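Local coordinates for fructosyl amine: oxygen oxidoreductase (Aspergillus fumigatus, PDB 3DJD), which probably oxidises fructosyl amines with molecular oxygen, using bound FAD, as a member of the MSOX/MTOX family of flavoprotein amine oxidases, at residues I72-A77 against F367-S372; C337-N342 against G361-G366. All blocks are in the same frame, centred on the assembly; numbering follows the deposited sequence.

Interaction 1. Residues I72-A77 against F367-S372; sequences ILAEEA and FKYLPS. With FAD (flavin-adenine dinucleotide), chain C.
The Tyr369 ring presents an edge to the helix backbone: CE1 lies 3.8 Å from Leu73 C, and the amide of Ala74 meets the same edge near the ring plane. Ala77 CB approaches obliquely, 3.8 Å from Tyr369 CD1, and a water sits at the edge, in plane. With CG beside its backbone N (chi1 -57°), the ring is carried toward the helix, so that its CD1-CE1 edge meets the helix backbone. Leu73 CB and Ala74 CB add apolar contacts, and Phe345 packs edge-to-face with the ring from outside the two segments. A second ring, that of Phe367, takes no part in the helix contact and instead has FAD O4' at its edge.

Ala77 is the tightest point. Its CB comes within 3.3 Å of Lys368 O, and its CA within 3.2 Å of Ser372 OG. No direct hydrogen bond joins the segments, but the edge water bridges them, donating to Leu73 O (2.8 Å) and hydrogen-bonding to Ser372 OG (2.6 Å). The extended Lys368 chain runs beside Ala74, placing NZ 3.8 Å from Ala74 CB, where it makes a weak hydrogen bond to Ser56 O.

At its other end the loop binds the flavin through backbone amides, Phe367 N to FAD N1 and Lys368 N to FAD O2 (2.7 Å). Such amide donors would be expected to stabilise negative charge on the N1-C2=O2 edge of a reduced flavin.

Helix 69-83 thus backs the loop between strand 356-360 and helix 373-382, adding a bond from Trp81 to Lys368 O, while Ser20 and His24 of helix 16-27 hold the carbonyls of Leu370 and Pro371.

Interaction 2. Residues C337-N342 against G361-G366; sequences CADTAN and GASGRG. With FAD (flavin-adenine dinucleotide), chain C.
Cys337 SG accepts the amide of Gly364 at 3.3 Å, with an N-H...S angle of 158°, and a weaker bond from Ala338 N. With SG anti to its own backbone N (chi1 -164°), the sulfur points at the turn, touching Ala362 CB and lying 3.1 Å from FAD O3'. One residue on, Ala338 O receives Ser363 N at 2.9 Å from above the carbonyl plane, and the CA-H of Ser363 approaches the same oxygen.

The partner of the strand end is a type I' beta turn, Ala362 to Arg365, closed by Arg365 N to Ala362 O and following strand 356-360 of the Rossmann-type FAD domain. Ser363 and Gly364 have the positive phi of the two central residues of such a turn, and their amides are the ones that bond to Ala338 O and Cys337 SG. Past the turn, Gly366 N donates to FAD O3', joining the same local structure to the ribityl chain.

Ser363 OG works in both directions: it donates to Gly361 O at 2.8 Å and accepts Thr340 N in a nearly straight bond (171°), which fixes its rotation. Thr340 CG2 packs on Gly361 CA, while its OG1 bonds to Glu344 O. Asp339 OD1 rests 3.1 Å from Ser363 CA, and Asp339 OD2 forms salt bridges with Arg411 and Arg232.

Overall arrangement
Interactions 1 and 2 illustrate how one cofactor-binding loop can be held from two directions. Their second segments run on without a break, 361-366 into 367-372, through the connection from strand 356-360 to helix 373-382, yet the contact centres lie about 15 Å apart. Along the chain the order is 72-77, 337-342, 361-366, 367-372, so interaction 1 joins distant parts and interaction 2 links near ones. Helix 69-83 packs against the later half of the loop; strand 331-339, from the large mixed sheet, meets the earlier half. Strand 356-360 belongs to the other, six-stranded sheet. FAD touches both: interaction 1 meets the flavin at N1 and O2, and interaction 2 meets the ribityl chain at O3'.

Interaction 1. Residues I72-A77 against F367-S372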
loop_
_atom_site.group_PDB
_atom_site.type_symbol
_atom_site.label_atom_id
_atom_site.label_comp_id
_atom_site.label_asym_id
_atom_site.label_seq_id
_atom_site.Cartn_x
_atom_site.Cartn_y
_atom_site.Cartn_z
ATOM N N ILE A 72 -14.295 5.493 11.057
ATOM C CA ILE A 72 -14.594 6.799 10.432
ATOM C C ILE A 72 -13.762 6.998 9.150
ATOM O O ILE A 72 -14.305 7.348 8.091
ATOM C CB ILE A 72 -14.304 7.989 11.388
ATOM C CG1 ILE A 72 -15.236 7.951 12.612
ATOM C CG2 ILE A 72 -14.426 9.339 10.649
ATOM C CD1 ILE A 72 -14.724 8.731 13.800
ATOM N N LEU A 73 -12.453 6.784 9.257
ATOM C CA LEU A 73 -11.562 6.993 8.108
ATOM C C LEU A 73 -11.834 5.980 7.000
ATOM O O LEU A 73 -11.854 6.342 5.829
ATOM C CB LEU A 73 -10.089 6.930 8.539
ATOM C CG LEU A 73 -9.669 7.919 9.624
ATOM C CD1 LEU A 73 -8.182 7.720 9.948
ATOM C CD2 LEU A 73 -9.963 9.371 9.258
ATOM N N ALA A 74 -12.048 4.720 7.378
ATOM C CA ALA A 74 -12.390 3.667 6.412
ATOM C C ALA A 74 -13.717 3.940 5.674
ATOM O O ALA A 74 -13.834 3.678 4.478
ATOM C CB ALA A 74 -12.392 2.279 7.090
ATOM N N GLU A 75 -14.689 4.486 6.398
ATOM C CA GLU A 75 -15.997 4.857 5.855
ATOM C C GLU A 75 -15.839 5.952 4.805
ATOM O O GLU A 75 -16.425 5.890 3.716
ATOM C CB GLU A 75 -16.895 5.375 6.987
ATOM C CG GLU A 75 -18.374 5.004 6.911
ATOM C CD GLU A 75 -18.938 4.998 5.498
ATOM O OE1 GLU A 75 -19.201 6.099 4.939
ATOM O OE2 GLU A 75 -19.113 3.881 4.949
ATOM N N GLU A 76 -15.050 6.966 5.138
ATOM C CA GLU A 76 -14.822 8.048 4.199
ATOM C C GLU A 76 -14.123 7.510 2.950
ATOM O O GLU A 76 -14.415 7.960 1.851
ATOM C CB GLU A 76 -13.988 9.128 4.860
ATOM C CG GLU A 76 -13.928 10.431 4.113
ATOM C CD GLU A 76 -13.152 11.482 4.886
ATOM O OE1 GLU A 76 -13.076 11.380 6.141
ATOM O OE2 GLU A 76 -12.623 12.397 4.225
ATOM N N ALA A 77 -13.185 6.577 3.140
ATOM C CA ALA A 77 -12.438 6.017 2.004
ATOM C C ALA A 77 -13.393 5.237 1.100
ATOM O O ALA A 77 -13.457 5.458 -0.127
ATOM C CB ALA A 77 -11.286 5.129 2.501
ATOM N N PHE A 367 -3.679 1.670 0.827
ATOM C CA PHE A 367 -4.145 1.948 -0.542
ATOM C C PHE A 367 -5.635 2.298 -0.624
ATOM O O PHE A 367 -6.043 3.237 -1.358
ATOM C CB PHE A 367 -3.819 0.892 -1.596
ATOM C CG PHE A 367 -4.188 1.381 -2.961
ATOM C CD1 PHE A 367 -3.311 2.220 -3.652
ATOM C CD2 PHE A 367 -5.485 1.187 -3.458
ATOM C CE1 PHE A 367 -3.677 2.782 -4.890
ATOM C CE2 PHE A 367 -5.856 1.735 -4.698
ATOM C CZ PHE A 367 -4.941 2.520 -5.416
ATOM N N LYS A 368 -6.435 1.604 0.175
ATOM C CA LYS A 368 -7.864 1.829 0.139
ATOM C C LYS A 368 -8.240 3.283 0.491
ATOM O O LYS A 368 -9.339 3.721 0.183
ATOM C CB LYS A 368 -8.575 0.808 1.023
ATOM C CG LYS A 368 -8.838 1.219 2.411
ATOM C CD LYS A 368 -9.973 0.343 2.989
ATOM C CE LYS A 368 -10.055 0.458 4.503
ATOM N NZ LYS A 368 -10.901 -0.624 5.114
ATOM N N TYR A 369 -7.338 3.994 1.177
ATOM C CA TYR A 369 -7.541 5.413 1.531
ATOM C C TYR A 369 -7.162 6.430 0.441
ATOM O O TYR A 369 -7.258 7.640 0.673
ATOM C CB TYR A 369 -6.768 5.714 2.828
ATOM C CG TYR A 369 -7.202 4.788 3.951
ATOM C CD1 TYR A 369 -8.224 5.158 4.826
ATOM C CD2 TYR A 369 -6.625 3.529 4.096
ATOM C CE1 TYR A 369 -8.648 4.288 5.847
ATOM C CE2 TYR A 369 -7.026 2.657 5.101
ATOM C CZ TYR A 369 -8.035 3.036 5.967
ATOM O OH TYR A 369 -8.409 2.140 6.947
ATOM N N LEU A 370 -6.711 5.953 -0.731
ATOM C CA LEU A 370 -6.431 6.860 -1.862
ATOM C C LEU A 370 -7.516 7.962 -2.068
ATOM O O LEU A 370 -7.185 9.148 -2.231
ATOM C CB LEU A 370 -6.185 6.088 -3.164
ATOM C CG LEU A 370 -5.958 6.963 -4.414
ATOM C CD1 LEU A 370 -4.727 7.875 -4.293
ATOM C CD2 LEU A 370 -5.857 6.087 -5.710
ATOM N N PRO A 371 -8.816 7.588 -2.096
ATOM C CA PRO A 371 -9.811 8.644 -2.375
ATOM C C PRO A 371 -9.924 9.739 -1.313
ATOM O O PRO A 371 -10.422 10.811 -1.634
ATOM C CB PRO A 371 -11.151 7.869 -2.452
ATOM C CG PRO A 371 -10.716 6.447 -2.730
ATOM C CD PRO A 371 -9.454 6.265 -1.971
ATOM N N SER A 372 -9.458 9.474 -0.088
ATOM C CA SER A 372 -9.812 10.348 1.052
ATOM C C SER A 372 -8.649 10.815 1.933
ATOM O O SER A 372 -8.779 11.824 2.603
ATOM C CB SER A 372 -10.780 9.580 1.958
ATOM O OG SER A 372 -10.233 8.333 2.319
HETATM P PA FAD C . 3.881 4.794 -1.923
HETATM O O1A FAD C . 2.634 4.722 -2.714
HETATM O O2A FAD C . 4.836 3.675 -1.990
HETATM O O5B FAD C . 4.600 6.109 -2.497
HETATM C C5B FAD C . 5.836 6.571 -2.011
HETATM C C4B FAD C . 6.427 7.422 -3.121
HETATM O O4B FAD C . 7.636 7.980 -2.538
HETATM C C3B FAD C . 6.871 6.561 -4.307
HETATM O O3B FAD C . 6.184 6.984 -5.468
HETATM C C2B FAD C . 8.389 6.843 -4.400
HETATM O O2B FAD C . 8.860 6.961 -5.775
HETATM C C1B FAD C . 8.506 8.173 -3.606
HETATM N N9A FAD C . 9.932 8.451 -3.297
HETATM C C8A FAD C . 10.885 7.565 -2.923
HETATM N N7A FAD C . 12.053 8.223 -2.771
HETATM C C5A FAD C . 11.837 9.514 -3.089
HETATM C C6A FAD C . 12.646 10.653 -3.139
HETATM N N6A FAD C . 13.968 10.557 -2.895
HETATM N N1A FAD C . 12.082 11.834 -3.490
HETATM C C2A FAD C . 10.774 11.935 -3.771
HETATM N N3A FAD C . 9.973 10.874 -3.716
HETATM C C4A FAD C . 10.488 9.661 -3.393
HETATM N N1 FAD C . -3.413 -1.519 0.950
HETATM C C2 FAD C . -4.795 -1.674 0.844
HETATM O O2 FAD C . -5.543 -0.762 1.188
HETATM N N3 FAD C . -5.313 -2.889 0.362
HETATM C C4 FAD C . -4.466 -3.955 0.011
HETATM O O4 FAD C . -4.937 -5.013 -0.425
HETATM C C4X FAD C . -3.083 -3.783 0.109
HETATM N N5 FAD C . -2.227 -4.836 -0.243
HETATM C C5X FAD C . -0.844 -4.580 -0.353
HETATM C C6 FAD C . -0.018 -5.538 -0.923
HETATM C C7 FAD C . 1.341 -5.267 -1.067
HETATM C C7M FAD C . 2.256 -6.328 -1.692
HETATM C C8 FAD C . 1.849 -4.051 -0.609
HETATM C C8M FAD C . 3.330 -3.678 -0.732
HETATM C C9 FAD C . 1.030 -3.079 -0.069
HETATM C C9A FAD C . -0.330 -3.343 0.076
HETATM N N10 FAD C . -1.182 -2.385 0.648
HETATM C C10 FAD C . -2.561 -2.568 0.578
HETATM C "C1'" FAD C . -0.662 -1.188 1.325
HETATM C "C2'" FAD C . -0.625 0.029 0.381
HETATM O "O2'" FAD C . -0.140 -0.378 -0.893
HETATM C "C3'" FAD C . 0.345 1.081 0.932
HETATM O "O3'" FAD C . 0.140 1.228 2.338
HETATM C "C4'" FAD C . 0.160 2.452 0.260
HETATM O "O4'" FAD C . 0.136 2.314 -1.128
HETATM C "C5'" FAD C . 1.385 3.297 0.621
HETATM O "O5'" FAD C . 1.213 4.614 0.133
HETATM P P FAD C . 2.340 5.724 0.378
HETATM O O1P FAD C . 2.705 5.832 1.810
HETATM O O2P FAD C . 1.910 6.894 -0.403
HETATM O O3P FAD C . 3.660 5.054 -0.366
HETATM O O HOH W 1 -10.032 8.257 4.935
#

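Interaction 2. Residues C337-N342 against G361-G366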
loop_
_atom_site.group_PDB
_atom_site.type_symbol
_atom_site.label_atom_id
_atom_site.label_comp_id
_atom_site.label_asym_id
_atom_site.label_seq_id
_atom_site.Cartn_x
_atom_site.Cartn_y
_atom_site.Cartn_z
ATOM N N CYS A 337 6.192 -0.866 2.171
ATOM C CA CYS A 337 5.455 0.149 2.922
ATOM C C CYS A 337 6.247 0.376 4.208
ATOM O O CYS A 337 7.444 0.010 4.264
ATOM C CB CYS A 337 3.991 -0.262 3.141
ATOM S SG CYS A 337 2.906 1.106 3.643
ATOM N N ALA A 338 5.630 0.988 5.209
ATOM C CA ALA A 338 6.322 1.213 6.477
ATOM C C ALA A 338 5.345 1.147 7.630
ATOM O O ALA A 338 4.333 1.850 7.642
ATOM C CB ALA A 338 7.078 2.548 6.470
ATOM N N ASP A 339 5.682 0.324 8.629
ATOM C CA ASP A 339 4.812 0.108 9.792
ATOM C C ASP A 339 5.195 0.980 10.955
ATOM O O ASP A 339 6.378 1.047 11.324
ATOM C CB ASP A 339 4.919 -1.337 10.288
ATOM C CG ASP A 339 4.280 -2.350 9.324
ATOM O OD1 ASP A 339 3.189 -2.058 8.801
ATOM O OD2 ASP A 339 4.872 -3.438 9.125
ATOM N N THR A 340 4.183 1.591 11.568
ATOM C CA THR A 340 4.337 2.217 12.876
ATOM C C THR A 340 4.227 1.106 13.943
ATOM O O THR A 340 3.859 -0.055 13.637
ATOM C CB THR A 340 3.259 3.264 13.124
ATOM O OG1 THR A 340 1.984 2.640 12.969
ATOM C CG2 THR A 340 3.389 4.453 12.142
ATOM N N ALA A 341 4.571 1.445 15.183
ATOM C CA ALA A 341 4.629 0.446 16.262
ATOM C C ALA A 341 3.294 -0.244 16.594
ATOM O O ALA A 341 3.275 -1.327 17.215
ATOM C CB ALA A 341 5.253 1.065 17.519
ATOM N N ASN A 342 2.188 0.389 16.195
ATOM C CA ASN A 342 0.834 -0.144 16.384
ATOM C C ASN A 342 0.021 -0.166 15.074
ATOM O O ASN A 342 -1.206 -0.376 15.083
ATOM C CB ASN A 342 0.092 0.682 17.443
ATOM C CG ASN A 342 0.010 2.165 17.097
ATOM O OD1 ASN A 342 0.509 2.639 16.042
ATOM N ND2 ASN A 342 -0.608 2.926 18.009
ATOM N N GLY A 361 3.528 6.251 7.368
ATOM C CA GLY A 361 3.173 5.151 8.296
ATOM C C GLY A 361 1.891 4.429 7.890
ATOM O O GLY A 361 1.119 3.997 8.743
ATOM N N ALA A 362 1.641 4.332 6.574
ATOM C CA ALA A 362 0.436 3.638 6.048
ATOM C C ALA A 362 0.339 2.169 6.527
ATOM O O ALA A 362 -0.734 1.542 6.475
ATOM C CB ALA A 362 0.432 3.700 4.499
ATOM N N SER A 363 1.469 1.627 6.987
ATOM C CA SER A 363 1.488 0.359 7.725
ATOM C C SER A 363 0.856 -0.779 6.920
ATOM O O SER A 363 0.155 -1.640 7.479
ATOM C CB SER A 363 0.822 0.519 9.110
ATOM O OG SER A 363 1.511 1.472 9.924
ATOM N N GLY A 364 1.140 -0.791 5.616
ATOM C CA GLY A 364 0.690 -1.881 4.749
ATOM C C GLY A 364 -0.796 -1.933 4.485
ATOM O O GLY A 364 -1.296 -2.915 3.926
ATOM N N ARG A 365 -1.512 -0.871 4.855
ATOM C CA ARG A 365 -2.960 -0.859 4.680
ATOM C C ARG A 365 -3.501 0.438 4.071
ATOM O O ARG A 365 -4.700 0.695 4.149
ATOM C CB ARG A 365 -3.696 -1.235 5.993
ATOM C CG ARG A 365 -3.464 -0.285 7.112
ATOM C CD ARG A 365 -3.850 -0.907 8.457
ATOM N NE ARG A 365 -3.736 0.077 9.530
ATOM C CZ ARG A 365 -4.675 0.982 9.814
ATOM N NH1 ARG A 365 -5.797 1.039 9.101
ATOM N NH2 ARG A 365 -4.492 1.847 10.799
ATOM N N GLY A 366 -2.642 1.209 3.389
ATOM C CA GLY A 366 -3.026 2.560 3.008
ATOM C C GLY A 366 -3.645 2.726 1.637
ATOM O O GLY A 366 -4.087 3.830 1.296
HETATM P PA FAD C . 3.881 4.794 -1.923
HETATM O O1A FAD C . 2.634 4.722 -2.714
HETATM O O2A FAD C . 4.836 3.675 -1.990
HETATM O O5B FAD C . 4.600 6.109 -2.497
HETATM C C5B FAD C . 5.836 6.571 -2.011
HETATM C C4B FAD C . 6.427 7.422 -3.121
HETATM O O4B FAD C . 7.636 7.980 -2.538
HETATM C C3B FAD C . 6.871 6.561 -4.307
HETATM O O3B FAD C . 6.184 6.984 -5.468
HETATM C C2B FAD C . 8.389 6.843 -4.400
HETATM O O2B FAD C . 8.860 6.961 -5.775
HETATM C C1B FAD C . 8.506 8.173 -3.606
HETATM N N9A FAD C . 9.932 8.451 -3.297
HETATM C C8A FAD C . 10.885 7.565 -2.923
HETATM N N7A FAD C . 12.053 8.223 -2.771
HETATM C C5A FAD C . 11.837 9.514 -3.089
HETATM C C6A FAD C . 12.646 10.653 -3.139
HETATM N N6A FAD C . 13.968 10.557 -2.895
HETATM N N1A FAD C . 12.082 11.834 -3.490
HETATM C C2A FAD C . 10.774 11.935 -3.771
HETATM N N3A FAD C . 9.973 10.874 -3.716
HETATM C C4A FAD C . 10.488 9.661 -3.393
HETATM N N1 FAD C . -3.413 -1.519 0.950
HETATM C C2 FAD C . -4.795 -1.674 0.844
HETATM O O2 FAD C . -5.543 -0.762 1.188
HETATM N N3 FAD C . -5.313 -2.889 0.362
HETATM C C4 FAD C . -4.466 -3.955 0.011
HETATM O O4 FAD C . -4.937 -5.013 -0.425
HETATM C C4X FAD C . -3.083 -3.783 0.109
HETATM N N5 FAD C . -2.227 -4.836 -0.243
HETATM C C5X FAD C . -0.844 -4.580 -0.353
HETATM C C6 FAD C . -0.018 -5.538 -0.923
HETATM C C7 FAD C . 1.341 -5.267 -1.067
HETATM C C7M FAD C . 2.256 -6.328 -1.692
HETATM C C8 FAD C . 1.849 -4.051 -0.609
HETATM C C8M FAD C . 3.330 -3.678 -0.732
HETATM C C9 FAD C . 1.030 -3.079 -0.069
HETATM C C9A FAD C . -0.330 -3.343 0.076
HETATM N N10 FAD C . -1.182 -2.385 0.648
HETATM C C10 FAD C . -2.561 -2.568 0.578
HETATM C "C1'" FAD C . -0.662 -1.188 1.325
HETATM C "C2'" FAD C . -0.625 0.029 0.381
HETATM O "O2'" FAD C . -0.140 -0.378 -0.893
HETATM C "C3'" FAD C . 0.345 1.081 0.932
HETATM O "O3'" FAD C . 0.140 1.228 2.338
HETATM C "C4'" FAD C . 0.160 2.452 0.260
HETATM O "O4'" FAD C . 0.136 2.314 -1.128
HETATM C "C5'" FAD C . 1.385 3.297 0.621
HETATM O "O5'" FAD C . 1.213 4.614 0.133
HETATM P P FAD C . 2.340 5.724 0.378
HETATM O O1P FAD C . 2.705 5.832 1.810
HETATM O O2P FAD C . 1.910 6.894 -0.403
HETATM O O3P FAD C . 3.660 5.054 -0.366
#